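Local coordinates for protein beta-L-arabinobiosidase (Bacteroides thetaiotaomicron, PDB 5MQR) that probably hydrolyses glycosidic bonds in plant pectin as a multidomain gut bacterial glycosidase, with a sialidase-like propeller region and a separate glycoside-hydrolase-like domain, at residues Y262-I275 with L278-G291. Residues are numbered along the deposited sequence; the frame is centred on the assembly and turned at random.
Sequences YKAFNCYTLPDGRI and LWKHALTSISEDGG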
ATOM      1  N   TYR A 262      24.877  13.071  26.404  1.00 36.26           N
ATOM      2  CA  TYR A 262      24.320  12.616  25.163  1.00 35.13           C
ATOM      3  C   TYR A 262      23.458  13.773  24.691  1.00 33.84           C
ATOM      4  O   TYR A 262      22.894  14.508  25.511  1.00 33.51           O
ATOM      5  CB  TYR A 262      23.499  11.346  25.369  1.00 35.80           C
ATOM      6  CG  TYR A 262      24.285  10.171  25.934  1.00 37.90           C
ATOM      7  CD1 TYR A 262      25.523   9.787  25.382  1.00 38.36           C
ATOM      8  CD2 TYR A 262      23.811   9.445  27.030  1.00 39.46           C
ATOM      9  CE1 TYR A 262      26.248   8.716  25.896  1.00 38.94           C
ATOM     10  CE2 TYR A 262      24.537   8.370  27.550  1.00 40.26           C
ATOM     11  CZ  TYR A 262      25.743   8.009  26.972  1.00 39.58           C
ATOM     12  OH  TYR A 262      26.435   6.950  27.487  1.00 40.16           O
ATOM     13  N   LYS A 263      23.356  13.940  23.381  1.00 32.38           N
ATOM     14  CA  LYS A 263      22.889  15.207  22.831  1.00 31.76           C
ATOM     15  C   LYS A 263      21.568  15.125  22.129  1.00 29.03           C
ATOM     16  O   LYS A 263      21.321  14.173  21.414  1.00 27.66           O
ATOM     17  CB  LYS A 263      23.919  15.738  21.849  1.00 33.43           C
ATOM     18  CG  LYS A 263      25.302  15.685  22.442  1.00 36.01           C
ATOM     19  CD  LYS A 263      26.209  16.796  21.978  1.00 37.46           C
ATOM     20  CE  LYS A 263      27.392  16.867  22.934  1.00 39.60           C
ATOM     21  NZ  LYS A 263      28.411  17.781  22.371  1.00 40.88           N
ATOM     22  N   ALA A 264      20.749  16.159  22.319  1.00 27.46           N
ATOM     23  CA  ALA A 264      19.504  16.346  21.578  1.00 26.04           C
ATOM     24  C   ALA A 264      18.538  15.174  21.761  1.00 24.77           C
ATOM     25  O   ALA A 264      17.963  14.661  20.791  1.00 23.82           O
ATOM     26  CB  ALA A 264      19.805  16.596  20.102  1.00 25.90           C
ATOM     27  N   PHE A 265      18.404  14.746  23.014  1.00 24.52           N
ATOM     28  CA  PHE A 265      17.445  13.719  23.419  1.00 24.63           C
ATOM     29  C   PHE A 265      16.069  13.922  22.788  1.00 24.07           C
ATOM     30  O   PHE A 265      15.524  15.029  22.762  1.00 23.45           O
ATOM     31  CB  PHE A 265      17.324  13.734  24.946  1.00 25.79           C
ATOM     32  CG  PHE A 265      16.275  12.808  25.509  1.00 26.00           C
ATOM     33  CD1 PHE A 265      14.948  13.212  25.610  1.00 26.00           C
ATOM     34  CD2 PHE A 265      16.635  11.557  25.994  1.00 26.72           C
ATOM     35  CE1 PHE A 265      13.984  12.371  26.145  1.00 26.98           C
ATOM     36  CE2 PHE A 265      15.679  10.693  26.544  1.00 27.48           C
ATOM     37  CZ  PHE A 265      14.346  11.103  26.620  1.00 27.68           C
ATOM     38  N   ASN A 266      15.523  12.848  22.251  1.00 24.12           N
ATOM     39  CA  ASN A 266      14.087  12.772  21.978  1.00 24.06           C
ATOM     40  C   ASN A 266      13.657  11.356  22.234  1.00 24.61           C
ATOM     41  O   ASN A 266      14.489  10.460  22.270  1.00 24.35           O
ATOM     42  CB  ASN A 266      13.705  13.248  20.571  1.00 23.67           C
ATOM     43  CG  ASN A 266      14.427  12.511  19.458  1.00 23.62           C
ATOM     44  OD1 ASN A 266      13.796  11.835  18.644  1.00 23.41           O
ATOM     45  ND2 ASN A 266      15.750  12.670  19.391  1.00 23.95           N
ATOM     46  N   CYS A 267      12.359  11.162  22.437  1.00 25.49           N
ATOM     47  CA  CYS A 267      11.836   9.869  22.807  1.00 25.82           C
ATOM     48  C   CYS A 267      10.437   9.659  22.321  1.00 25.68           C
ATOM     49  O   CYS A 267       9.732  10.609  21.945  1.00 25.75           O
ATOM     50  CB  CYS A 267      11.854   9.715  24.342  1.00 27.04           C
ATOM     51  SG  CYS A 267      10.720  10.777  25.283  1.00 27.98           S
ATOM     52  N   TYR A 268      10.024   8.402  22.365  1.00 25.42           N
ATOM     53  CA  TYR A 268       8.648   8.051  22.082  1.00 25.44           C
ATOM     54  C   TYR A 268       8.257   6.794  22.828  1.00 26.27           C
ATOM     55  O   TYR A 268       9.122   6.062  23.302  1.00 27.44           O
ATOM     56  CB  TYR A 268       8.414   7.885  20.586  1.00 24.24           C
ATOM     57  CG  TYR A 268       9.295   6.901  19.845  1.00 23.72           C
ATOM     58  CD1 TYR A 268       9.087   5.518  19.927  1.00 23.79           C
ATOM     59  CD2 TYR A 268      10.292   7.353  18.997  1.00 23.35           C
ATOM     60  CE1 TYR A 268       9.882   4.630  19.206  1.00 23.73           C
ATOM     61  CE2 TYR A 268      11.089   6.485  18.267  1.00 23.05           C
ATOM     62  CZ  TYR A 268      10.881   5.119  18.359  1.00 23.43           C
ATOM     63  OH  TYR A 268      11.653   4.267  17.604  1.00 23.00           O
ATOM     64  N   THR A 269       6.953   6.553  22.892  1.00 26.19           N
ATOM     65  CA  THR A 269       6.380   5.459  23.653  1.00 26.81           C
ATOM     66  C   THR A 269       6.117   4.278  22.720  1.00 26.70           C
ATOM     67  O   THR A 269       5.430   4.406  21.716  1.00 26.08           O
ATOM     68  CB  THR A 269       5.088   5.907  24.364  1.00 26.82           C
ATOM     69  OG1 THR A 269       5.391   6.999  25.251  1.00 26.26           O
ATOM     70  CG2 THR A 269       4.491   4.750  25.182  1.00 27.19           C
ATOM     71  N   LEU A 270       6.697   3.136  23.061  1.00 27.54           N
ATOM     72  CA  LEU A 270       6.540   1.899  22.291  1.00 28.44           C
ATOM     73  C   LEU A 270       5.150   1.278  22.535  1.00 29.28           C
ATOM     74  O   LEU A 270       4.457   1.683  23.452  1.00 30.18           O
ATOM     75  CB  LEU A 270       7.630   0.902  22.707  1.00 28.56           C
ATOM     76  CG  LEU A 270       9.086   1.285  22.458  1.00 28.29           C
ATOM     77  CD1 LEU A 270      10.008   0.276  23.123  1.00 28.63           C
ATOM     78  CD2 LEU A 270       9.346   1.371  20.955  1.00 27.54           C
ATOM     79  N   PRO A 271       4.732   0.303  21.720  1.00 30.26           N
ATOM     80  CA  PRO A 271       3.383  -0.253  21.948  1.00 31.61           C
ATOM     81  C   PRO A 271       3.159  -0.884  23.322  1.00 32.00           C
ATOM     82  O   PRO A 271       2.029  -0.864  23.787  1.00 32.98           O
ATOM     83  CB  PRO A 271       3.229  -1.294  20.833  1.00 30.99           C
ATOM     84  CG  PRO A 271       4.133  -0.785  19.753  1.00 30.70           C
ATOM     85  CD  PRO A 271       5.318  -0.200  20.466  1.00 30.51           C
ATOM     86  N   ASP A 272       4.213  -1.400  23.962  1.00 32.19           N
ATOM     87  CA  ASP A 272       4.125  -1.937  25.344  1.00 32.85           C
ATOM     88  C   ASP A 272       4.248  -0.879  26.467  1.00 32.47           C
ATOM     89  O   ASP A 272       4.264  -1.224  27.639  1.00 33.27           O
ATOM     90  CB  ASP A 272       5.129  -3.108  25.569  1.00 34.18           C
ATOM     91  CG  ASP A 272       6.639  -2.713  25.374  1.00 36.06           C
ATOM     92  OD1 ASP A 272       7.058  -1.534  25.521  1.00 34.75           O
ATOM     93  OD2 ASP A 272       7.429  -3.627  25.034  1.00 39.32           O
ATOM     94  N   GLY A 273       4.358   0.404  26.134  1.00 31.79           N
ATOM     95  CA  GLY A 273       4.475   1.451  27.151  1.00 32.28           C
ATOM     96  C   GLY A 273       5.883   1.777  27.608  1.00 32.60           C
ATOM     97  O   GLY A 273       6.065   2.711  28.382  1.00 35.05           O
ATOM     98  N   ARG A 274       6.892   1.038  27.164  1.00 32.14           N
ATOM     99  CA  ARG A 274       8.277   1.454  27.412  1.00 32.34           C
ATOM    100  C   ARG A 274       8.613   2.664  26.544  1.00 30.82           C
ATOM    101  O   ARG A 274       7.947   2.923  25.530  1.00 29.45           O
ATOM    102  CB  ARG A 274       9.257   0.324  27.132  1.00 32.98           C
ATOM    103  CG  ARG A 274       9.082  -0.880  28.060  1.00 34.12           C
ATOM    104  CD  ARG A 274      10.115  -1.958  27.765  1.00 34.44           C
ATOM    105  NE  ARG A 274       9.991  -2.514  26.416  1.00 34.20           N
ATOM    106  CZ  ARG A 274      10.943  -3.209  25.780  1.00 34.71           C
ATOM    107  NH1 ARG A 274      12.125  -3.456  26.358  1.00 35.69           N
ATOM    108  NH2 ARG A 274      10.718  -3.655  24.551  1.00 33.59           N
ATOM    109  N   ILE A 275       9.631   3.411  26.956  1.00 29.81           N
ATOM    110  CA  ILE A 275      10.035   4.611  26.221  1.00 29.10           C
ATOM    111  C   ILE A 275      11.406   4.385  25.554  1.00 28.51           C
ATOM    112  O   ILE A 275      12.369   4.002  26.222  1.00 28.50           O
ATOM    113  CB  ILE A 275      10.039   5.837  27.151  1.00 29.84           C
ATOM    114  CG1 ILE A 275       8.591   6.126  27.643  1.00 30.13           C
ATOM    115  CG2 ILE A 275      10.653   7.044  26.446  1.00 29.20           C
ATOM    116  CD1 ILE A 275       8.499   7.098  28.780  1.00 30.85           C
ATOM    117  N   LEU A 278      16.461   8.539  21.592  1.00 24.55           N
ATOM    118  CA  LEU A 278      17.437   8.804  20.543  1.00 23.85           C
ATOM    119  C   LEU A 278      18.194  10.089  20.902  1.00 24.34           C
ATOM    120  O   LEU A 278      17.641  11.023  21.508  1.00 23.75           O
ATOM    121  CB  LEU A 278      16.777   8.967  19.169  1.00 22.51           C
ATOM    122  CG  LEU A 278      16.205   7.682  18.571  1.00 22.26           C
ATOM    123  CD1 LEU A 278      15.184   7.953  17.472  1.00 21.81           C
ATOM    124  CD2 LEU A 278      17.303   6.771  18.041  1.00 22.11           C
ATOM    125  N   TRP A 279      19.463  10.096  20.525  1.00 24.34           N
ATOM    126  CA  TRP A 279      20.315  11.239  20.649  1.00 25.09           C
ATOM    127  C   TRP A 279      21.101  11.358  19.344  1.00 25.08           C
ATOM    128  O   TRP A 279      20.996  10.498  18.465  1.00 24.29           O
ATOM    129  CB  TRP A 279      21.287  11.000  21.789  1.00 25.58           C
ATOM    130  CG  TRP A 279      20.748  10.945  23.205  1.00 26.00           C
ATOM    131  CD1 TRP A 279      20.554  12.014  24.067  1.00 26.38           C
ATOM    132  CD2 TRP A 279      20.473   9.767  23.973  1.00 25.94           C
ATOM    133  NE1 TRP A 279      20.134  11.562  25.289  1.00 26.62           N
ATOM    134  CE2 TRP A 279      20.084  10.192  25.268  1.00 26.63           C
ATOM    135  CE3 TRP A 279      20.490   8.398  23.686  1.00 25.80           C
ATOM    136  CZ2 TRP A 279      19.722   9.288  26.279  1.00 27.05           C
ATOM    137  CZ3 TRP A 279      20.131   7.487  24.690  1.00 26.35           C
ATOM    138  CH2 TRP A 279      19.752   7.944  25.974  1.00 27.09           C
ATOM    139  N   LYS A 280      21.911  12.399  19.228  1.00 26.48           N
ATOM    140  CA  LYS A 280      22.873  12.514  18.121  1.00 27.98           C
ATOM    141  C   LYS A 280      23.739  11.256  17.926  1.00 29.49           C
ATOM    142  O   LYS A 280      24.094  10.558  18.909  1.00 30.44           O
ATOM    143  CB  LYS A 280      23.808  13.691  18.354  1.00 29.00           C
ATOM    144  CG  LYS A 280      23.194  15.045  18.071  1.00 29.07           C
ATOM    145  CD  LYS A 280      24.288  16.093  17.922  1.00 29.57           C
ATOM    146  CE  LYS A 280      23.687  17.460  17.661  1.00 29.69           C
ATOM    147  NZ  LYS A 280      24.768  18.377  17.213  1.00 30.78           N
ATOM    148  N   HIS A 281      24.075  10.988  16.659  1.00 30.11           N
ATOM    149  CA  HIS A 281      24.772   9.745  16.226  1.00 30.81           C
ATOM    150  C   HIS A 281      23.880   8.519  16.352  1.00 29.52           C
ATOM    151  O   HIS A 281      24.346   7.384  16.308  1.00 29.16           O
ATOM    152  CB  HIS A 281      26.105   9.530  16.967  1.00 32.95           C
ATOM    153  CG  HIS A 281      27.039  10.693  16.859  1.00 35.64           C
ATOM    154  ND1 HIS A 281      27.789  10.941  15.725  1.00 36.70           N
ATOM    155  CD2 HIS A 281      27.334  11.685  17.733  1.00 37.31           C
ATOM    156  CE1 HIS A 281      28.508  12.034  15.906  1.00 37.39           C
ATOM    157  NE2 HIS A 281      28.251  12.504  17.116  1.00 37.92           N
ATOM    158  N   ALA A 282      22.583   8.768  16.477  1.00 28.40           N
ATOM    159  CA  ALA A 282      21.611   7.753  16.779  1.00 27.24           C
ATOM    160  C   ALA A 282      22.004   6.845  17.960  1.00 26.51           C
ATOM    161  O   ALA A 282      21.685   5.663  17.959  1.00 25.71           O
ATOM    162  CB  ALA A 282      21.307   6.964  15.512  1.00 26.74           C
ATOM    163  N   LEU A 283      22.665   7.397  18.983  1.00 26.71           N
ATOM    164  CA  LEU A 283      22.723   6.695  20.267  1.00 27.40           C
ATOM    165  C   LEU A 283      21.275   6.451  20.723  1.00 26.65           C
ATOM    166  O   LEU A 283      20.348   7.240  20.439  1.00 25.49           O
ATOM    167  CB  LEU A 283      23.501   7.451  21.348  1.00 28.41           C
ATOM    168  CG  LEU A 283      24.999   7.728  21.109  1.00 29.60           C
ATOM    169  CD1 LEU A 283      25.600   8.517  22.255  1.00 30.09           C
ATOM    170  CD2 LEU A 283      25.826   6.476  20.903  1.00 30.09           C
ATOM    171  N   THR A 284      21.069   5.328  21.392  1.00 26.71           N
ATOM    172  CA  THR A 284      19.708   4.910  21.691  1.00 26.01           C
ATOM    173  C   THR A 284      19.630   4.071  22.952  1.00 26.58           C
ATOM    174  O   THR A 284      20.564   3.356  23.294  1.00 26.84           O
ATOM    175  CB  THR A 284      19.084   4.224  20.476  1.00 24.90           C
ATOM    176  OG1 THR A 284      17.672   4.059  20.680  1.00 24.08           O
ATOM    177  CG2 THR A 284      19.759   2.883  20.222  1.00 25.31           C
ATOM    178  N   SER A 285      18.506   4.204  23.651  1.00 27.15           N
ATOM    179  CA  SER A 285      18.240   3.435  24.858  1.00 27.91           C
ATOM    180  C   SER A 285      16.734   3.220  25.057  1.00 28.75           C
ATOM    181  O   SER A 285      15.902   3.477  24.149  1.00 27.50           O
ATOM    182  CB  SER A 285      18.877   4.107  26.078  1.00 28.13           C
ATOM    183  OG  SER A 285      18.689   3.332  27.233  1.00 27.98           O
ATOM    184  N   ILE A 286      16.417   2.660  26.220  1.00 30.25           N
ATOM    185  CA  ILE A 286      15.055   2.304  26.596  1.00 31.38           C
ATOM    186  C   ILE A 286      14.900   2.592  28.074  1.00 32.30           C
ATOM    187  O   ILE A 286      15.851   2.397  28.846  1.00 32.57           O
ATOM    188  CB  ILE A 286      14.786   0.802  26.426  1.00 32.08           C
ATOM    189  CG1 ILE A 286      15.019   0.332  24.998  1.00 31.84           C
ATOM    190  CG2 ILE A 286      13.366   0.455  26.873  1.00 32.96           C
ATOM    191  CD1 ILE A 286      13.905   0.604  24.022  1.00 31.95           C
ATOM    192  N   SER A 287      13.712   3.050  28.450  1.00 32.80           N
ATOM    193  CA  SER A 287      13.344   3.253  29.851  1.00 34.21           C
ATOM    194  C   SER A 287      12.040   2.512  30.106  1.00 35.39           C
ATOM    195  O   SER A 287      11.111   2.582  29.298  1.00 34.01           O
ATOM    196  CB  SER A 287      13.163   4.736  30.179  1.00 34.25           C
ATOM    197  OG  SER A 287      12.762   4.913  31.534  1.00 34.21           O
ATOM    198  N   GLU A 288      11.997   1.798  31.230  1.00 37.95           N
ATOM    199  CA  GLU A 288      10.813   1.072  31.675  1.00 39.77           C
ATOM    200  C   GLU A 288      10.130   1.762  32.851  1.00 39.53           C
ATOM    201  O   GLU A 288       9.143   1.262  33.337  1.00 40.69           O
ATOM    202  CB  GLU A 288      11.210  -0.357  32.067  1.00 41.97           C
ATOM    203  CG  GLU A 288      11.825  -1.126  30.902  1.00 43.88           C
ATOM    204  CD  GLU A 288      12.169  -2.568  31.208  1.00 45.34           C
ATOM    205  OE1 GLU A 288      12.447  -2.892  32.380  1.00 47.93           O
ATOM    206  OE2 GLU A 288      12.190  -3.363  30.247  1.00 47.32           O
ATOM    207  N   ASP A 289      10.637   2.905  33.305  1.00 39.30           N
ATOM    208  CA  ASP A 289      10.103   3.570  34.502  1.00 39.32           C
ATOM    209  C   ASP A 289       9.711   5.033  34.216  1.00 37.99           C
ATOM    210  O   ASP A 289       9.780   5.883  35.092  1.00 38.74           O
ATOM    211  CB  ASP A 289      11.096   3.425  35.676  1.00 40.30           C
ATOM    212  CG  ASP A 289      12.418   4.179  35.461  1.00 41.24           C
ATOM    213  OD1 ASP A 289      12.658   4.759  34.373  1.00 41.09           O
ATOM    214  OD2 ASP A 289      13.232   4.221  36.413  1.00 43.44           O
ATOM    215  N   GLY A 290       9.294   5.307  32.985  1.00 36.93           N
ATOM    216  CA  GLY A 290       8.944   6.663  32.546  1.00 36.65           C
ATOM    217  C   GLY A 290      10.077   7.680  32.444  1.00 36.29           C
ATOM    218  O   GLY A 290       9.839   8.882  32.597  1.00 37.19           O
ATOM    219  N   GLY A 291      11.303   7.213  32.193  1.00 35.26           N
ATOM    220  CA  GLY A 291      12.439   8.080  31.918  1.00 34.37           C
ATOM    221  C   GLY A 291      13.328   8.438  33.085  1.00 35.03           C
ATOM    222  O   GLY A 291      14.250   9.221  32.909  1.00 34.31           O
TER
HETATM  223  O   HOH W   1      24.809  12.204  21.448  1.00 25.11           O
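Trp279 is the hub at one end of this contact: Tyr262 CB sits over its five-membered ring, 3.3 Å from the centroid, in a CH-pi contact. The Tyr262 ring then turns its edge toward the indole six-membered ring, planes at 52°, while Tyr262 CD1 meets Leu283 CD1 at 3.4 Å. Phe265 completes the aromatic cluster in an offset edge-to-face pair, its ring plane passing close to Trp279 NE1; with CG trans to the backbone N (chi1 175°), CD2 comes near the indole. Beside the cluster, Lys280 N donates to Lys263 O at 2.9 Å, and a water links Lys263 N to Lys280 O. Asn266 and Leu278 follow as an antiparallel hydrogen-bonded pair; Asn266 ND2 donates to Ala264 O, and Asn266 OD1 is hydrogen-bonded to Gly313 N. Ile275 and Ser287 form a second such pair, in the next hairpin, Ile275 N to Ser287 O being nearly straight at 177°. Ile275 CD1 rests on Gly290 CA at 3.8 Å. Arg274 and Glu288 run side by side in a long salt bridge (NH1 to OE2 3.9 Å); Asp272 OD1 accepts from Arg274 N in an Asx turn, and OD2 pairs with Arg274 NE at 3.1 Å. The two pairs lie on the two sides of central strand 275-278, flanked by 266-269 and 283-287 in a four-stranded antiparallel sheet, consistent with a propeller blade; Leu278 and Asn266 face the next sheet, at Thr323 and Trp312.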